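Local coordinates for putative ABC transporter (Thermobispora bispora, PDB 4PE6), which probably serves as the extracytoplasmic solute-binding component of an ABC importer for sugar-like solutes, and here holds a trihydroxybutanoic acid in its cleft, at residues A[18-24]-A[53-59]; A[109-113]-A[263-267]. All blocks are in the same frame, centred on the assembly; numbering follows the deposited sequence.

Interaction 1 (A[18-24]-A[53-59])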
ATOM      1  N   LYS A  18     -29.038   7.751  -7.598  1.00 37.46           N
ATOM      2  CA  LYS A  18     -27.842   6.857  -7.636  1.00 36.65           C
ATOM      3  C   LYS A  18     -26.881   7.185  -6.489  1.00 33.59           C
ATOM      4  O   LYS A  18     -26.746   8.334  -6.109  1.00 33.61           O
ATOM      5  CB  LYS A  18     -27.123   6.987  -8.979  1.00 38.66           C
ATOM      6  CG  LYS A  18     -27.988   6.678 -10.193  1.00 41.29           C
ATOM      7  CD  LYS A  18     -28.410   5.222 -10.197  1.00 42.21           C
ATOM      8  CE  LYS A  18     -29.147   4.841 -11.474  1.00 44.86           C
ATOM      9  NZ  LYS A  18     -29.543   3.406 -11.424  1.00 44.96           N
ATOM     10  N   PRO A  19     -26.207   6.167  -5.931  1.00 30.57           N
ATOM     11  CA  PRO A  19     -25.404   6.442  -4.741  1.00 29.23           C
ATOM     12  C   PRO A  19     -24.225   7.425  -4.859  1.00 27.34           C
ATOM     13  O   PRO A  19     -23.578   7.530  -5.902  1.00 26.53           O
ATOM     14  CB  PRO A  19     -24.868   5.068  -4.344  1.00 28.75           C
ATOM     15  CG  PRO A  19     -25.173   4.159  -5.483  1.00 29.27           C
ATOM     16  CD  PRO A  19     -26.355   4.726  -6.171  1.00 30.18           C
ATOM     17  N   PHE A  20     -23.950   8.074  -3.731  1.00 25.92           N
ATOM     18  CA  PHE A  20     -22.798   8.949  -3.538  1.00 25.04           C
ATOM     19  C   PHE A  20     -21.748   8.180  -2.722  1.00 23.28           C
ATOM     20  O   PHE A  20     -21.980   7.827  -1.560  1.00 23.01           O
ATOM     21  CB  PHE A  20     -23.256  10.240  -2.848  1.00 25.93           C
ATOM     22  CG  PHE A  20     -22.142  11.147  -2.378  1.00 26.18           C
ATOM     23  CD1 PHE A  20     -20.896  11.185  -3.010  1.00 26.10           C
ATOM     24  CD2 PHE A  20     -22.366  11.997  -1.309  1.00 27.19           C
ATOM     25  CE1 PHE A  20     -19.895  12.029  -2.556  1.00 26.77           C
ATOM     26  CE2 PHE A  20     -21.369  12.847  -0.849  1.00 27.56           C
ATOM     27  CZ  PHE A  20     -20.131  12.864  -1.474  1.00 27.32           C
ATOM     28  N   ILE A  21     -20.611   7.902  -3.361  1.00 22.30           N
ATOM     29  CA  ILE A  21     -19.475   7.199  -2.728  1.00 21.24           C
ATOM     30  C   ILE A  21     -18.371   8.207  -2.367  1.00 21.30           C
ATOM     31  O   ILE A  21     -17.818   8.861  -3.248  1.00 21.64           O
ATOM     32  CB  ILE A  21     -18.858   6.151  -3.672  1.00 21.02           C
ATOM     33  CG1 ILE A  21     -19.942   5.228  -4.271  1.00 21.40           C
ATOM     34  CG2 ILE A  21     -17.781   5.353  -2.953  1.00 20.39           C
ATOM     35  CD1 ILE A  21     -20.769   4.479  -3.239  1.00 21.37           C
ATOM     36  N   ALA A  22     -18.077   8.350  -1.071  1.00 20.44           N
ATOM     37  CA  ALA A  22     -17.038   9.255  -0.597  1.00 19.99           C
ATOM     38  C   ALA A  22     -15.801   8.443  -0.211  1.00 18.70           C
ATOM     39  O   ALA A  22     -15.934   7.353   0.319  1.00 18.31           O
ATOM     40  CB  ALA A  22     -17.557  10.030   0.597  1.00 20.55           C
ATOM     41  N   LEU A  23     -14.615   8.961  -0.511  1.00 18.00           N
ATOM     42  CA  LEU A  23     -13.351   8.324  -0.106  1.00 17.36           C
ATOM     43  C   LEU A  23     -12.516   9.304   0.713  1.00 17.29           C
ATOM     44  O   LEU A  23     -12.200  10.427   0.261  1.00 17.38           O
ATOM     45  CB  LEU A  23     -12.566   7.823  -1.315  1.00 16.86           C
ATOM     46  CG  LEU A  23     -11.333   6.953  -1.036  1.00 16.68           C
ATOM     47  CD1 LEU A  23     -11.017   6.076  -2.249  1.00 16.67           C
ATOM     48  CD2 LEU A  23     -10.108   7.761  -0.650  1.00 16.95           C
ATOM     49  N   SER A  24     -12.148   8.879   1.911  1.00 16.80           N
ATOM     50  CA  SER A  24     -11.291   9.674   2.792  1.00 16.96           C
ATOM     51  C   SER A  24      -9.951   8.954   2.939  1.00 16.47           C
ATOM     52  O   SER A  24      -9.893   7.793   3.371  1.00 15.74           O
ATOM     53  CB  SER A  24     -11.931   9.847   4.170  1.00 17.54           C
ATOM     54  OG  SER A  24     -10.997  10.346   5.102  1.00 18.05           O
ATOM     55  N   ILE A  53     -23.335   4.684 -10.094  1.00 31.02           N
ATOM     56  CA  ILE A  53     -23.257   5.690  -9.036  1.00 29.69           C
ATOM     57  C   ILE A  53     -23.626   7.041  -9.623  1.00 30.60           C
ATOM     58  O   ILE A  53     -23.564   7.219 -10.842  1.00 30.80           O
ATOM     59  CB  ILE A  53     -21.853   5.767  -8.412  1.00 29.20           C
ATOM     60  CG1 ILE A  53     -20.828   6.376  -9.383  1.00 29.66           C
ATOM     61  CG2 ILE A  53     -21.377   4.389  -7.986  1.00 28.41           C
ATOM     62  CD1 ILE A  53     -19.505   6.669  -8.709  1.00 29.32           C
ATOM     63  N   GLY A  54     -23.990   7.983  -8.756  1.00 30.23           N
ATOM     64  CA  GLY A  54     -24.344   9.340  -9.184  1.00 31.17           C
ATOM     65  C   GLY A  54     -23.266  10.365  -8.914  1.00 31.30           C
ATOM     66  O   GLY A  54     -23.213  11.405  -9.558  1.00 32.26           O
ATOM     67  N   LYS A  55     -22.400  10.073  -7.952  1.00 30.19           N
ATOM     68  CA  LYS A  55     -21.441  11.037  -7.471  1.00 30.54           C
ATOM     69  C   LYS A  55     -20.330  10.333  -6.696  1.00 28.30           C
ATOM     70  O   LYS A  55     -20.552   9.299  -6.040  1.00 26.30           O
ATOM     71  CB  LYS A  55     -22.141  12.053  -6.568  1.00 32.49           C
ATOM     72  CG  LYS A  55     -21.275  13.216  -6.109  1.00 34.44           C
ATOM     73  CD  LYS A  55     -22.050  14.152  -5.195  1.00 36.81           C
ATOM     74  CE  LYS A  55     -21.114  15.173  -4.574  1.00 38.78           C
ATOM     75  NZ  LYS A  55     -21.856  16.280  -3.912  1.00 41.86           N
ATOM     76  N   TYR A  56     -19.130  10.889  -6.807  1.00 28.10           N
ATOM     77  CA  TYR A  56     -17.990  10.436  -6.018  1.00 27.42           C
ATOM     78  C   TYR A  56     -17.152  11.636  -5.592  1.00 27.42           C
ATOM     79  O   TYR A  56     -17.120  12.657  -6.285  1.00 27.85           O
ATOM     80  CB  TYR A  56     -17.149   9.418  -6.802  1.00 27.82           C
ATOM     81  CG  TYR A  56     -16.327   9.976  -7.944  1.00 28.58           C
ATOM     82  CD1 TYR A  56     -15.031  10.440  -7.742  1.00 29.30           C
ATOM     83  CD2 TYR A  56     -16.838  10.012  -9.244  1.00 30.55           C
ATOM     84  CE1 TYR A  56     -14.281  10.950  -8.800  1.00 30.83           C
ATOM     85  CE2 TYR A  56     -16.092  10.504 -10.298  1.00 31.30           C
ATOM     86  CZ  TYR A  56     -14.818  10.970 -10.072  1.00 32.16           C
ATOM     87  OH  TYR A  56     -14.086  11.474 -11.131  1.00 35.39           O
ATOM     88  N   LYS A  57     -16.495  11.504  -4.443  1.00 25.78           N
ATOM     89  CA  LYS A  57     -15.619  12.522  -3.911  1.00 25.70           C
ATOM     90  C   LYS A  57     -14.422  11.894  -3.187  1.00 23.57           C
ATOM     91  O   LYS A  57     -14.586  10.933  -2.407  1.00 22.33           O
ATOM     92  CB  LYS A  57     -16.385  13.418  -2.945  1.00 27.26           C
ATOM     93  CG  LYS A  57     -15.698  14.746  -2.653  1.00 29.61           C
ATOM     94  CD  LYS A  57     -16.516  15.567  -1.672  1.00 31.34           C
ATOM     95  CE  LYS A  57     -15.729  16.702  -1.061  1.00 33.18           C
ATOM     96  NZ  LYS A  57     -15.667  17.826  -2.019  1.00 35.53           N
ATOM     97  N   VAL A  58     -13.241  12.446  -3.460  1.00 24.22           N
ATOM     98  CA  VAL A  58     -12.007  12.107  -2.769  1.00 23.22           C
ATOM     99  C   VAL A  58     -11.524  13.250  -1.880  1.00 22.98           C
ATOM    100  O   VAL A  58     -11.394  14.405  -2.321  1.00 22.81           O
ATOM    101  CB  VAL A  58     -10.900  11.771  -3.783  1.00 23.71           C
ATOM    102  CG1 VAL A  58      -9.546  11.625  -3.091  1.00 23.40           C
ATOM    103  CG2 VAL A  58     -11.266  10.501  -4.523  1.00 23.44           C
ATOM    104  N   VAL A  59     -11.232  12.936  -0.628  1.00 22.02           N
ATOM    105  CA  VAL A  59     -10.594  13.918   0.227  1.00 22.33           C
ATOM    106  C   VAL A  59      -9.345  13.339   0.866  1.00 22.05           C
ATOM    107  O   VAL A  59      -9.406  12.269   1.472  1.00 20.80           O
ATOM    108  CB  VAL A  59     -11.564  14.448   1.280  1.00 22.51           C
ATOM    109  CG1 VAL A  59     -10.856  15.452   2.166  1.00 23.23           C
ATOM    110  CG2 VAL A  59     -12.776  15.101   0.595  1.00 22.98           C
TER
HETATM  111  O   HOH W   1      -9.929  12.652   4.296  1.00 24.94           O
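Phe20 and Lys55 both set CG anti to the backbone N (chi1 170° and -174°), and the lysine chain then runs fully extended, which lays the two side chains alongside each other and pointing the same way. The methylenes of Lys55 pass over one face of the Phe20 ring, offset toward its rim, with Lys55 CD 4.0 Å from the ring centroid in a CH-pi contact. The ammonium continues above the same face, Lys55 NZ standing 4.8 Å from the centroid as a cation-pi partner. Lys57 approaches the edge of the ring instead, its CB 3.8 Å from Phe20 CE1. Beneath these side chains two parallel strands pair in register from Phe20 with Lys55 to Ser24 with Val59. Among the backbone bonds, Leu23 N meets Lys57 O at 2.7 Å and Val59 N meets Leu23 O at 2.8 Å. At the other end Pro19 O takes Gly54 N at 2.9 Å and only weakly Lys55 N. A water joins Ser24 OG, which also bonds Gln70, to Val59 O. With helix 31-49 between them, the two strands make up the first beta-alpha-beta unit, with 55-60 at the sheet edge and 20-25 next to strand 84-88; helix 67-78 packs on the Ala22 and Ser24 face, while helices 31-49 and 263-275 pack on the face bearing Ile21 and Leu23.

Interaction 2 (A[109-113]-A[263-267]). With LTH ((2R,3S)-2,3,4-trihydroxybutanoic acid), chain C.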
ATOM      1  N   VAL A 109     -19.678   1.637   5.542  1.00 20.28           N
ATOM      2  CA  VAL A 109     -18.287   2.031   5.724  1.00 19.69           C
ATOM      3  C   VAL A 109     -17.373   0.876   5.387  1.00 18.96           C
ATOM      4  O   VAL A 109     -17.475  -0.192   5.975  1.00 18.97           O
ATOM      5  CB  VAL A 109     -18.036   2.527   7.170  1.00 20.08           C
ATOM      6  CG1 VAL A 109     -16.558   2.792   7.394  1.00 19.93           C
ATOM      7  CG2 VAL A 109     -18.863   3.772   7.444  1.00 20.53           C
ATOM      8  N   VAL A 110     -16.507   1.091   4.396  1.00 18.47           N
ATOM      9  CA  VAL A 110     -15.455   0.161   4.062  1.00 17.74           C
ATOM     10  C   VAL A 110     -14.120   0.786   4.402  1.00 17.14           C
ATOM     11  O   VAL A 110     -13.707   1.804   3.807  1.00 16.66           O
ATOM     12  CB  VAL A 110     -15.476  -0.214   2.565  1.00 18.02           C
ATOM     13  CG1 VAL A 110     -14.403  -1.235   2.261  1.00 18.03           C
ATOM     14  CG2 VAL A 110     -16.851  -0.736   2.164  1.00 18.52           C
ATOM     15  N   VAL A 111     -13.464   0.206   5.400  1.00 16.72           N
ATOM     16  CA  VAL A 111     -12.093   0.543   5.702  1.00 16.28           C
ATOM     17  C   VAL A 111     -11.217  -0.302   4.788  1.00 15.99           C
ATOM     18  O   VAL A 111     -11.382  -1.524   4.721  1.00 16.17           O
ATOM     19  CB  VAL A 111     -11.782   0.233   7.168  1.00 16.43           C
ATOM     20  CG1 VAL A 111     -10.281   0.304   7.440  1.00 16.38           C
ATOM     21  CG2 VAL A 111     -12.573   1.167   8.082  1.00 16.68           C
ATOM     22  N   PHE A 112     -10.297   0.325   4.071  1.00 15.45           N
ATOM     23  CA  PHE A 112      -9.434  -0.423   3.173  1.00 15.27           C
ATOM     24  C   PHE A 112      -7.968  -0.102   3.372  1.00 15.22           C
ATOM     25  O   PHE A 112      -7.621   0.916   3.965  1.00 15.15           O
ATOM     26  CB  PHE A 112      -9.845  -0.296   1.693  1.00 15.24           C
ATOM     27  CG  PHE A 112      -9.555   1.044   1.100  1.00 15.05           C
ATOM     28  CD1 PHE A 112     -10.425   2.091   1.308  1.00 14.99           C
ATOM     29  CD2 PHE A 112      -8.398   1.263   0.378  1.00 15.04           C
ATOM     30  CE1 PHE A 112     -10.175   3.347   0.752  1.00 15.12           C
ATOM     31  CE2 PHE A 112      -8.132   2.502  -0.156  1.00 15.14           C
ATOM     32  CZ  PHE A 112      -9.010   3.541   0.034  1.00 15.21           C
ATOM     33  N   ASP A 113      -7.120  -1.002   2.892  1.00 15.36           N
ATOM     34  CA  ASP A 113      -5.674  -0.918   3.049  1.00 15.56           C
ATOM     35  C   ASP A 113      -5.287  -0.721   4.505  1.00 15.95           C
ATOM     36  O   ASP A 113      -4.343   0.017   4.823  1.00 15.89           O
ATOM     37  CB  ASP A 113      -5.120   0.226   2.182  1.00 15.38           C
ATOM     38  CG  ASP A 113      -3.603   0.277   2.177  1.00 15.42           C
ATOM     39  OD1 ASP A 113      -2.988  -0.789   2.027  1.00 15.44           O
ATOM     40  OD2 ASP A 113      -3.029   1.394   2.320  1.00 15.28           O
ATOM     41  N   GLN A 263      -6.764  -1.738  -4.022  1.00 16.85           N
ATOM     42  CA  GLN A 263      -7.693  -1.962  -2.935  1.00 16.32           C
ATOM     43  C   GLN A 263      -8.808  -0.921  -2.917  1.00 16.08           C
ATOM     44  O   GLN A 263      -9.915  -1.229  -2.493  1.00 15.89           O
ATOM     45  CB  GLN A 263      -7.000  -1.951  -1.603  1.00 16.04           C
ATOM     46  CG  GLN A 263      -6.195  -3.197  -1.303  1.00 16.13           C
ATOM     47  CD  GLN A 263      -5.378  -3.003  -0.051  1.00 16.04           C
ATOM     48  OE1 GLN A 263      -5.821  -3.363   1.031  1.00 16.01           O
ATOM     49  NE2 GLN A 263      -4.175  -2.409  -0.189  1.00 16.04           N
ATOM     50  N   SER A 264      -8.526   0.305  -3.374  1.00 16.02           N
ATOM     51  CA  SER A 264      -9.546   1.319  -3.448  1.00 16.06           C
ATOM     52  C   SER A 264     -10.684   0.965  -4.423  1.00 16.39           C
ATOM     53  O   SER A 264     -11.853   1.319  -4.192  1.00 16.18           O
ATOM     54  CB  SER A 264      -8.933   2.678  -3.828  1.00 16.33           C
ATOM     55  OG  SER A 264      -8.347   2.604  -5.120  1.00 16.69           O
ATOM     56  N   VAL A 265     -10.324   0.318  -5.525  1.00 16.83           N
ATOM     57  CA  VAL A 265     -11.297  -0.072  -6.524  1.00 17.42           C
ATOM     58  C   VAL A 265     -12.104  -1.256  -5.995  1.00 17.16           C
ATOM     59  O   VAL A 265     -13.314  -1.311  -6.142  1.00 17.15           O
ATOM     60  CB  VAL A 265     -10.607  -0.479  -7.826  1.00 18.10           C
ATOM     61  CG1 VAL A 265     -11.621  -0.997  -8.812  1.00 18.83           C
ATOM     62  CG2 VAL A 265      -9.852   0.700  -8.436  1.00 18.61           C
ATOM     63  N   ALA A 266     -11.424  -2.204  -5.374  1.00 17.10           N
ATOM     64  CA  ALA A 266     -12.130  -3.320  -4.734  1.00 17.14           C
ATOM     65  C   ALA A 266     -13.084  -2.809  -3.646  1.00 16.91           C
ATOM     66  O   ALA A 266     -14.167  -3.339  -3.474  1.00 17.04           O
ATOM     67  CB  ALA A 266     -11.136  -4.312  -4.146  1.00 17.10           C
ATOM     68  N   ALA A 267     -12.669  -1.782  -2.904  1.00 16.82           N
ATOM     69  CA  ALA A 267     -13.519  -1.188  -1.865  1.00 16.65           C
ATOM     70  C   ALA A 267     -14.770  -0.535  -2.477  1.00 17.05           C
ATOM     71  O   ALA A 267     -15.849  -0.616  -1.912  1.00 16.75           O
ATOM     72  CB  ALA A 267     -12.726  -0.177  -1.058  1.00 16.45           C
TER
HETATM   73  O1  LTH C 401       2.527   2.460   0.582  1.00 23.17           O
HETATM   74  C1  LTH C 401       1.469   2.892   1.171  1.00 19.98           C
HETATM   75  O   LTH C 401       1.146   4.091   1.317  1.00 18.42           O
HETATM   76  C2  LTH C 401       0.437   1.852   1.672  1.00 17.06           C
HETATM   77  O2  LTH C 401      -0.665   2.500   2.356  1.00 16.65           O
HETATM   78  C3  LTH C 401       1.054   0.865   2.640  1.00 17.81           C
HETATM   79  O3  LTH C 401       1.597   1.559   3.761  1.00 17.79           O
HETATM   80  C4  LTH C 401      -0.045  -0.092   3.143  1.00 17.90           C
HETATM   81  O4  LTH C 401      -0.482  -0.848   1.983  1.00 16.32           O
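Polar contact is concentrated where Asp113 meets Gln263. The two side chains cross at about a right angle, with carboxylate and amide planes perpendicular, and Gln263 NE2 donates to Asp113 OD1 at 3.0 Å. The bond is bent (N-H...O 144°) and reaches the oxygen from above the carboxylate plane. The same oxygen accepts from the ligand hydroxyl O4, LTH O4 lying 2.5 Å from Asp113 OD1, while LTH O2 donates to Asp113 OD2 at 2.6 Å. Asn88 also bonds OD2, and Gln263 NE2 has a second acceptor in Asp260 O, so Gln263 probably helps to position the carboxylate as a second-shell residue. As in periplasmic binding proteins, the ligand contact comes from the loop at the carboxyl end of a parallel strand: Asp113 directly follows strand 108-112. The helical segment 263-267 runs nearly antiparallel to strand 109-112, against the sheet face that carries Val110 and Phe112. Asn30, Arg33 and Ser259 bind the ligand too.

The apolar contacts run from Gln263, whose CB lies 4.0 Å from Phe112 CD2, to Ala267. Phe112 holds CG between its backbone N and carbonyl carbon (chi1 72°), turning the ring over the first turn of the helix. Ser264 CA sits over one face, 4.1 Å from the ring centroid, in a CH-pi contact. Ala267 CB nestles between the two inward-pointing strand residues, 3.9 Å from Val110 CG1 and 4.0 Å from Phe112 CB.

How the interactions relate
From the N terminus, strand 20-25 leads through helix 31-49 to strand 55-60, and interaction 1 closes this short loop of 28 residues at the edge of the sheet. The chain then adds strands 84-88 and 108-112; interaction 2 begins on the latter and closes only 149 residues later, when helix 263-275 returns to pack against it. The two closures follow in series, neither nesting nor crossing. In space they meet: Leu23 CD1 lies 4.0 Å from Phe112 CZ, on the face of the sheet that the late helix shares with helix 31-49. Interaction 1 joins the outermost strand 55-60 to its neighbour, whereas interaction 2 joins the inner strand 108-112 to helix 263-275 beside the ligand.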